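Local coordinates for Non-structural polyprotein (Sindbis virus, PDB 4GUA), which is a precursor of the alphavirus replication proteins, joining the nsP2 cysteine protease, which cleaves the viral polyprotein, to the macro and zinc-binding domains of nsP3, at residues Ala141-Leu152 with Tyr233-Cys241. Numbering follows the deposited sequence.
Sequences AQHNLVPVNRNL and YRNHHFQQC. With SO4 (sulfate ion), chain F.
One face of the Phe-238 ring is covered by Pro-147, whose CD lies 3.5 Å from the ring centroid, a CH-pi contact 21° off the ring normal and shifted toward the CZ rim. Arg-150 CD comes near the ring plane at its edge, while Leu-152 CD2 approaches Phe-238 CE2 obliquely at 4.0 Å. CG of Phe-238 is anti to the backbone N (chi1 -167°), which sends the ring from the first turn of helix 237-257 across the 141-152 loop; Ile-61 of helix 52-64 also touches it. The His-236 ring meets Leu-145 CD1 and Val-146 CG2 obliquely, the latter 3.7 Å from His-236 CE1. At its in-plane edge ND1 takes a weak N-cap bond from Phe-238 N. The amides of Gln-142 and Asn-235 are nearly parallel, 11° apart, though Gln-142 touches through CG. Gln-239 reaches back with an extended chain, and its NE2 donates a moderately bent bond to a lone pair of Ala-141 O (3.1 Å). Its OE1 accepts from Asn-235 N at 3.0 Å and, weakly, from Asn-235 ND2, so both ends of the amide are engaged and its flip is fixed. The Arg-234 guanidinium, paired with Asp-243, lays one face over Gln-239 CD and sets NH2 3.5 Å from Ala-141 CB. Within the type I turn from Pro-147 to Arg-150, Asn-149 ND2 binds a sulfate ion, probably from the crystallisation liquor. A protease-region loop thus joins the start of helix 237-257 through the Gln-239 to Ala-141 hydrogen bond and a largely apolar interface centred on Phe-238, while the Arg-150 guanidinium turns to Ala-273 O and Glu-278.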
ATOM      1  N   ALA A 141      20.535 -15.936  10.813  1.00 66.35           N
ATOM      2  CA  ALA A 141      19.581 -14.840  10.880  1.00 65.58           C
ATOM      3  C   ALA A 141      20.234 -13.495  10.553  1.00 60.41           C
ATOM      4  O   ALA A 141      19.547 -12.491  10.378  1.00 57.52           O
ATOM      5  CB  ALA A 141      18.947 -14.792  12.263  1.00 61.20           C
ATOM      6  N   GLN A 142      21.558 -13.478  10.451  1.00 58.39           N
ATOM      7  CA  GLN A 142      22.292 -12.228  10.270  1.00 57.78           C
ATOM      8  C   GLN A 142      22.608 -11.904   8.816  1.00 59.80           C
ATOM      9  O   GLN A 142      23.270 -10.904   8.532  1.00 60.31           O
ATOM     10  CB  GLN A 142      23.579 -12.273  11.087  1.00 58.43           C
ATOM     11  CG  GLN A 142      23.313 -12.338  12.575  1.00 66.12           C
ATOM     12  CD  GLN A 142      24.564 -12.546  13.383  1.00 72.67           C
ATOM     13  OE1 GLN A 142      25.477 -11.724  13.360  1.00 75.28           O
ATOM     14  NE2 GLN A 142      24.610 -13.645  14.117  1.00 78.46           N
ATOM     15  N   HIS A 143      22.116 -12.737   7.903  1.00 54.56           N
ATOM     16  CA  HIS A 143      22.397 -12.581   6.485  1.00 47.20           C
ATOM     17  C   HIS A 143      21.127 -12.642   5.650  1.00 50.43           C
ATOM     18  O   HIS A 143      20.077 -13.035   6.146  1.00 54.76           O
ATOM     19  CB  HIS A 143      23.374 -13.665   6.047  1.00 54.54           C
ATOM     20  CG  HIS A 143      24.727 -13.524   6.668  1.00 59.92           C
ATOM     21  ND1 HIS A 143      25.827 -13.079   5.967  1.00 63.61           N
ATOM     22  CD2 HIS A 143      25.152 -13.742   7.934  1.00 63.26           C
ATOM     23  CE1 HIS A 143      26.873 -13.042   6.770  1.00 66.55           C
ATOM     24  NE2 HIS A 143      26.490 -13.436   7.972  1.00 64.80           N
ATOM     25  N   ASN A 144      21.228 -12.249   4.380  1.00 54.79           N
ATOM     26  CA  ASN A 144      20.051 -12.098   3.530  1.00 52.29           C
ATOM     27  C   ASN A 144      18.970 -11.293   4.261  1.00 52.88           C
ATOM     28  O   ASN A 144      17.815 -11.715   4.350  1.00 42.35           O
ATOM     29  CB  ASN A 144      19.523 -13.459   3.090  1.00 56.24           C
ATOM     30  CG  ASN A 144      20.333 -14.058   1.955  1.00 57.11           C
ATOM     31  OD1 ASN A 144      21.302 -13.461   1.491  1.00 58.40           O
ATOM     32  ND2 ASN A 144      19.939 -15.251   1.504  1.00 56.04           N
ATOM     33  N   LEU A 145      19.374 -10.129   4.772  1.00 56.09           N
ATOM     34  CA  LEU A 145      18.507  -9.256   5.558  1.00 53.98           C
ATOM     35  C   LEU A 145      17.451  -8.527   4.718  1.00 53.07           C
ATOM     36  O   LEU A 145      16.376  -8.201   5.217  1.00 62.90           O
ATOM     37  CB  LEU A 145      19.357  -8.251   6.353  1.00 52.98           C
ATOM     38  CG  LEU A 145      20.358  -8.884   7.338  1.00 51.09           C
ATOM     39  CD1 LEU A 145      21.223  -7.850   8.009  1.00 47.34           C
ATOM     40  CD2 LEU A 145      19.649  -9.693   8.397  1.00 55.66           C
ATOM     41  N   VAL A 146      17.745  -8.263   3.454  1.00 52.99           N
ATOM     42  CA  VAL A 146      16.748  -7.659   2.581  1.00 53.94           C
ATOM     43  C   VAL A 146      16.539  -8.558   1.370  1.00 55.85           C
ATOM     44  O   VAL A 146      17.502  -9.028   0.759  1.00 56.59           O
ATOM     45  CB  VAL A 146      17.199  -6.260   2.092  1.00 56.14           C
ATOM     46  CG1 VAL A 146      16.092  -5.585   1.318  1.00 61.72           C
ATOM     47  CG2 VAL A 146      17.612  -5.386   3.258  1.00 52.59           C
ATOM     48  N   PRO A 147      15.276  -8.783   0.996  1.00 55.85           N
ATOM     49  CA  PRO A 147      14.994  -9.578  -0.201  1.00 57.83           C
ATOM     50  C   PRO A 147      15.346  -8.773  -1.443  1.00 63.83           C
ATOM     51  O   PRO A 147      14.893  -7.634  -1.555  1.00 68.24           O
ATOM     52  CB  PRO A 147      13.488  -9.814  -0.111  1.00 50.47           C
ATOM     53  CG  PRO A 147      12.985  -8.607   0.593  1.00 51.31           C
ATOM     54  CD  PRO A 147      14.049  -8.223   1.587  1.00 52.63           C
ATOM     55  N   VAL A 148      16.077  -9.353  -2.385  1.00 62.70           N
ATOM     56  CA  VAL A 148      16.599  -8.559  -3.491  1.00 67.68           C
ATOM     57  C   VAL A 148      15.542  -8.304  -4.563  1.00 68.02           C
ATOM     58  O   VAL A 148      15.683  -7.394  -5.381  1.00 71.86           O
ATOM     59  CB  VAL A 148      17.839  -9.225  -4.136  1.00 66.90           C
ATOM     60  CG1 VAL A 148      17.435 -10.452  -4.944  1.00 66.78           C
ATOM     61  CG2 VAL A 148      18.566  -8.236  -5.011  1.00 64.26           C
ATOM     62  N   ASN A 149      14.471  -9.087  -4.540  1.00 64.35           N
ATOM     63  CA  ASN A 149      13.463  -9.017  -5.592  1.00 56.45           C
ATOM     64  C   ASN A 149      12.321  -8.059  -5.288  1.00 55.16           C
ATOM     65  O   ASN A 149      11.404  -7.923  -6.094  1.00 55.46           O
ATOM     66  CB  ASN A 149      12.882 -10.404  -5.849  1.00 51.18           C
ATOM     67  CG  ASN A 149      12.075 -10.919  -4.678  1.00 56.60           C
ATOM     68  OD1 ASN A 149      12.526 -10.870  -3.532  1.00 55.00           O
ATOM     69  ND2 ASN A 149      10.861 -11.386  -4.951  1.00 57.85           N
ATOM     70  N   ARG A 150      12.383  -7.386  -4.141  1.00 55.36           N
ATOM     71  CA  ARG A 150      11.270  -6.560  -3.678  1.00 54.47           C
ATOM     72  C   ARG A 150      11.509  -5.068  -3.878  1.00 54.72           C
ATOM     73  O   ARG A 150      12.566  -4.546  -3.534  1.00 54.71           O
ATOM     74  CB  ARG A 150      11.009  -6.835  -2.190  1.00 54.35           C
ATOM     75  CG  ARG A 150       9.973  -5.920  -1.544  1.00 53.08           C
ATOM     76  CD  ARG A 150       9.427  -6.536  -0.255  1.00 58.37           C
ATOM     77  NE  ARG A 150       8.517  -5.641   0.461  1.00 52.06           N
ATOM     78  CZ  ARG A 150       7.230  -5.481   0.161  1.00 46.94           C
ATOM     79  NH1 ARG A 150       6.682  -6.149  -0.847  1.00 54.31           N
ATOM     80  NH2 ARG A 150       6.488  -4.646   0.863  1.00 46.06           N
ATOM     81  N   ASN A 151      10.517  -4.377  -4.428  1.00 55.09           N
ATOM     82  CA  ASN A 151      10.534  -2.922  -4.405  1.00 50.99           C
ATOM     83  C   ASN A 151       9.944  -2.479  -3.081  1.00 51.22           C
ATOM     84  O   ASN A 151       8.776  -2.725  -2.799  1.00 60.09           O
ATOM     85  CB  ASN A 151       9.739  -2.334  -5.573  1.00 48.18           C
ATOM     86  CG  ASN A 151      10.537  -2.307  -6.872  1.00 56.59           C
ATOM     87  OD1 ASN A 151      11.753  -2.545  -6.882  1.00 57.24           O
ATOM     88  ND2 ASN A 151       9.856  -2.006  -7.975  1.00 56.14           N
ATOM     89  N   LEU A 152      10.756  -1.816  -2.272  1.00 49.11           N
ATOM     90  CA  LEU A 152      10.349  -1.428  -0.934  1.00 51.51           C
ATOM     91  C   LEU A 152       9.410  -0.240  -1.005  1.00 51.10           C
ATOM     92  O   LEU A 152       9.665   0.705  -1.739  1.00 57.29           O
ATOM     93  CB  LEU A 152      11.578  -1.087  -0.095  1.00 51.48           C
ATOM     94  CG  LEU A 152      12.586  -2.234   0.012  1.00 52.81           C
ATOM     95  CD1 LEU A 152      13.886  -1.752   0.633  1.00 56.10           C
ATOM     96  CD2 LEU A 152      12.006  -3.383   0.808  1.00 53.77           C
ATOM     97  N   TYR A 233      14.790  -4.788  18.136  1.00 58.47           N
ATOM     98  CA  TYR A 233      15.635  -4.708  16.956  1.00 56.78           C
ATOM     99  C   TYR A 233      16.649  -5.830  17.038  1.00 61.29           C
ATOM    100  O   TYR A 233      17.072  -6.184  18.137  1.00 64.40           O
ATOM    101  CB  TYR A 233      16.342  -3.351  16.907  1.00 46.91           C
ATOM    102  CG  TYR A 233      17.180  -3.159  15.679  1.00 51.05           C
ATOM    103  CD1 TYR A 233      16.622  -2.679  14.503  1.00 52.76           C
ATOM    104  CD2 TYR A 233      18.538  -3.451  15.687  1.00 56.35           C
ATOM    105  CE1 TYR A 233      17.391  -2.507  13.361  1.00 48.77           C
ATOM    106  CE2 TYR A 233      19.315  -3.280  14.550  1.00 51.11           C
ATOM    107  CZ  TYR A 233      18.735  -2.811  13.392  1.00 48.45           C
ATOM    108  OH  TYR A 233      19.501  -2.640  12.266  1.00 56.02           O
ATOM    109  N   ARG A 234      17.009  -6.437  15.908  1.00 62.64           N
ATOM    110  CA  ARG A 234      18.121  -7.374  15.943  1.00 62.78           C
ATOM    111  C   ARG A 234      19.219  -7.002  14.962  1.00 62.83           C
ATOM    112  O   ARG A 234      20.192  -6.349  15.336  1.00 63.92           O
ATOM    113  CB  ARG A 234      17.627  -8.792  15.627  1.00 55.05           C
ATOM    114  CG  ARG A 234      16.661  -9.334  16.637  1.00 48.92           C
ATOM    115  CD  ARG A 234      15.650 -10.278  15.998  1.00 53.08           C
ATOM    116  NE  ARG A 234      16.261 -11.503  15.493  1.00 51.75           N
ATOM    117  CZ  ARG A 234      15.711 -12.298  14.578  1.00 54.73           C
ATOM    118  NH1 ARG A 234      14.531 -12.004  14.048  1.00 54.63           N
ATOM    119  NH2 ARG A 234      16.351 -13.394  14.183  1.00 53.91           N
ATOM    120  N   ASN A 235      19.057  -7.418  13.710  1.00 60.93           N
ATOM    121  CA  ASN A 235      20.067  -7.176  12.682  1.00 53.76           C
ATOM    122  C   ASN A 235      19.743  -6.138  11.609  1.00 50.45           C
ATOM    123  O   ASN A 235      20.600  -5.782  10.810  1.00 50.83           O
ATOM    124  CB  ASN A 235      20.423  -8.510  12.036  1.00 51.09           C
ATOM    125  CG  ASN A 235      20.913  -9.507  13.051  1.00 55.25           C
ATOM    126  OD1 ASN A 235      21.885  -9.251  13.755  1.00 61.02           O
ATOM    127  ND2 ASN A 235      20.206 -10.618  13.186  1.00 58.02           N
ATOM    128  N   HIS A 236      18.519  -5.635  11.581  1.00 56.09           N
ATOM    129  CA  HIS A 236      18.131  -4.787  10.469  1.00 52.14           C
ATOM    130  C   HIS A 236      16.693  -4.281  10.579  1.00 55.99           C
ATOM    131  O   HIS A 236      15.857  -4.878  11.269  1.00 59.04           O
ATOM    132  CB  HIS A 236      18.289  -5.580   9.170  1.00 44.79           C
ATOM    133  CG  HIS A 236      18.491  -4.720   7.965  1.00 51.87           C
ATOM    134  ND1 HIS A 236      17.458  -4.039   7.366  1.00 54.67           N
ATOM    135  CD2 HIS A 236      19.603  -4.417   7.254  1.00 51.66           C
ATOM    136  CE1 HIS A 236      17.917  -3.357   6.333  1.00 49.79           C
ATOM    137  NE2 HIS A 236      19.217  -3.569   6.244  1.00 52.19           N
ATOM    138  N   HIS A 237      16.428  -3.177   9.884  1.00 51.86           N
ATOM    139  CA  HIS A 237      15.125  -2.538   9.887  1.00 45.86           C
ATOM    140  C   HIS A 237      14.094  -3.461   9.246  1.00 47.79           C
ATOM    141  O   HIS A 237      13.061  -3.755   9.832  1.00 52.47           O
ATOM    142  CB  HIS A 237      15.190  -1.213   9.132  1.00 46.96           C
ATOM    143  CG  HIS A 237      13.946  -0.389   9.249  1.00 52.23           C
ATOM    144  ND1 HIS A 237      13.807   0.849   8.655  1.00 49.38           N
ATOM    145  CD2 HIS A 237      12.781  -0.623   9.900  1.00 54.61           C
ATOM    146  CE1 HIS A 237      12.612   1.338   8.926  1.00 51.22           C
ATOM    147  NE2 HIS A 237      11.970   0.466   9.682  1.00 60.16           N
ATOM    148  N   PHE A 238      14.357  -3.880   8.017  1.00 46.72           N
ATOM    149  CA  PHE A 238      13.531  -4.891   7.376  1.00 50.81           C
ATOM    150  C   PHE A 238      13.223  -6.056   8.311  1.00 52.12           C
ATOM    151  O   PHE A 238      12.075  -6.500   8.390  1.00 46.53           O
ATOM    152  CB  PHE A 238      14.207  -5.426   6.111  1.00 44.27           C
ATOM    153  CG  PHE A 238      13.285  -6.232   5.250  1.00 46.10           C
ATOM    154  CD1 PHE A 238      13.132  -7.598   5.461  1.00 45.86           C
ATOM    155  CD2 PHE A 238      12.535  -5.622   4.259  1.00 49.01           C
ATOM    156  CE1 PHE A 238      12.264  -8.346   4.674  1.00 42.70           C
ATOM    157  CE2 PHE A 238      11.668  -6.358   3.471  1.00 49.49           C
ATOM    158  CZ  PHE A 238      11.529  -7.723   3.681  1.00 46.33           C
ATOM    159  N   GLN A 239      14.232  -6.539   9.033  1.00 54.67           N
ATOM    160  CA  GLN A 239      14.033  -7.666   9.939  1.00 50.56           C
ATOM    161  C   GLN A 239      13.105  -7.284  11.074  1.00 45.67           C
ATOM    162  O   GLN A 239      12.342  -8.104  11.562  1.00 41.31           O
ATOM    163  CB  GLN A 239      15.358  -8.158  10.515  1.00 49.65           C
ATOM    164  CG  GLN A 239      15.228  -9.401  11.378  1.00 47.49           C
ATOM    165  CD  GLN A 239      16.562 -10.091  11.602  1.00 58.99           C
ATOM    166  OE1 GLN A 239      17.417  -9.588  12.331  1.00 61.99           O
ATOM    167  NE2 GLN A 239      16.745 -11.248  10.972  1.00 64.46           N
ATOM    168  N   GLN A 240      13.200  -6.039  11.516  1.00 47.14           N
ATOM    169  CA  GLN A 240      12.353  -5.574  12.596  1.00 51.44           C
ATOM    170  C   GLN A 240      10.896  -5.560  12.140  1.00 51.64           C
ATOM    171  O   GLN A 240      10.003  -5.931  12.896  1.00 51.99           O
ATOM    172  CB  GLN A 240      12.791  -4.185  13.064  1.00 49.87           C
ATOM    173  CG  GLN A 240      12.130  -3.750  14.351  1.00 50.51           C
ATOM    174  CD  GLN A 240      12.810  -2.565  14.982  1.00 53.41           C
ATOM    175  OE1 GLN A 240      13.393  -1.732  14.296  1.00 57.77           O
ATOM    176  NE2 GLN A 240      12.732  -2.474  16.298  1.00 55.20           N
ATOM    177  N   CYS A 241      10.658  -5.148  10.896  1.00 48.85           N
ATOM    178  CA  CYS A 241       9.306  -5.160  10.346  1.00 45.49           C
ATOM    179  C   CYS A 241       8.764  -6.577  10.360  1.00 49.79           C
ATOM    180  O   CYS A 241       7.638  -6.809  10.805  1.00 53.69           O
ATOM    181  CB  CYS A 241       9.276  -4.592   8.922  1.00 40.32           C
ATOM    182  SG  CYS A 241       9.366  -2.779   8.844  1.00 58.76           S
TER
HETATM  183  S   SO4 F1703      10.074 -10.998  -8.499  1.00117.83           S
HETATM  184  O1  SO4 F1703      10.498 -10.024  -9.502  1.00115.38           O
HETATM  185  O2  SO4 F1703       8.935 -11.759  -9.004  1.00117.33           O
HETATM  186  O3  SO4 F1703      11.181 -11.916  -8.220  1.00114.34           O
HETATM  187  O4  SO4 F1703       9.676 -10.292  -7.280  1.00119.43           O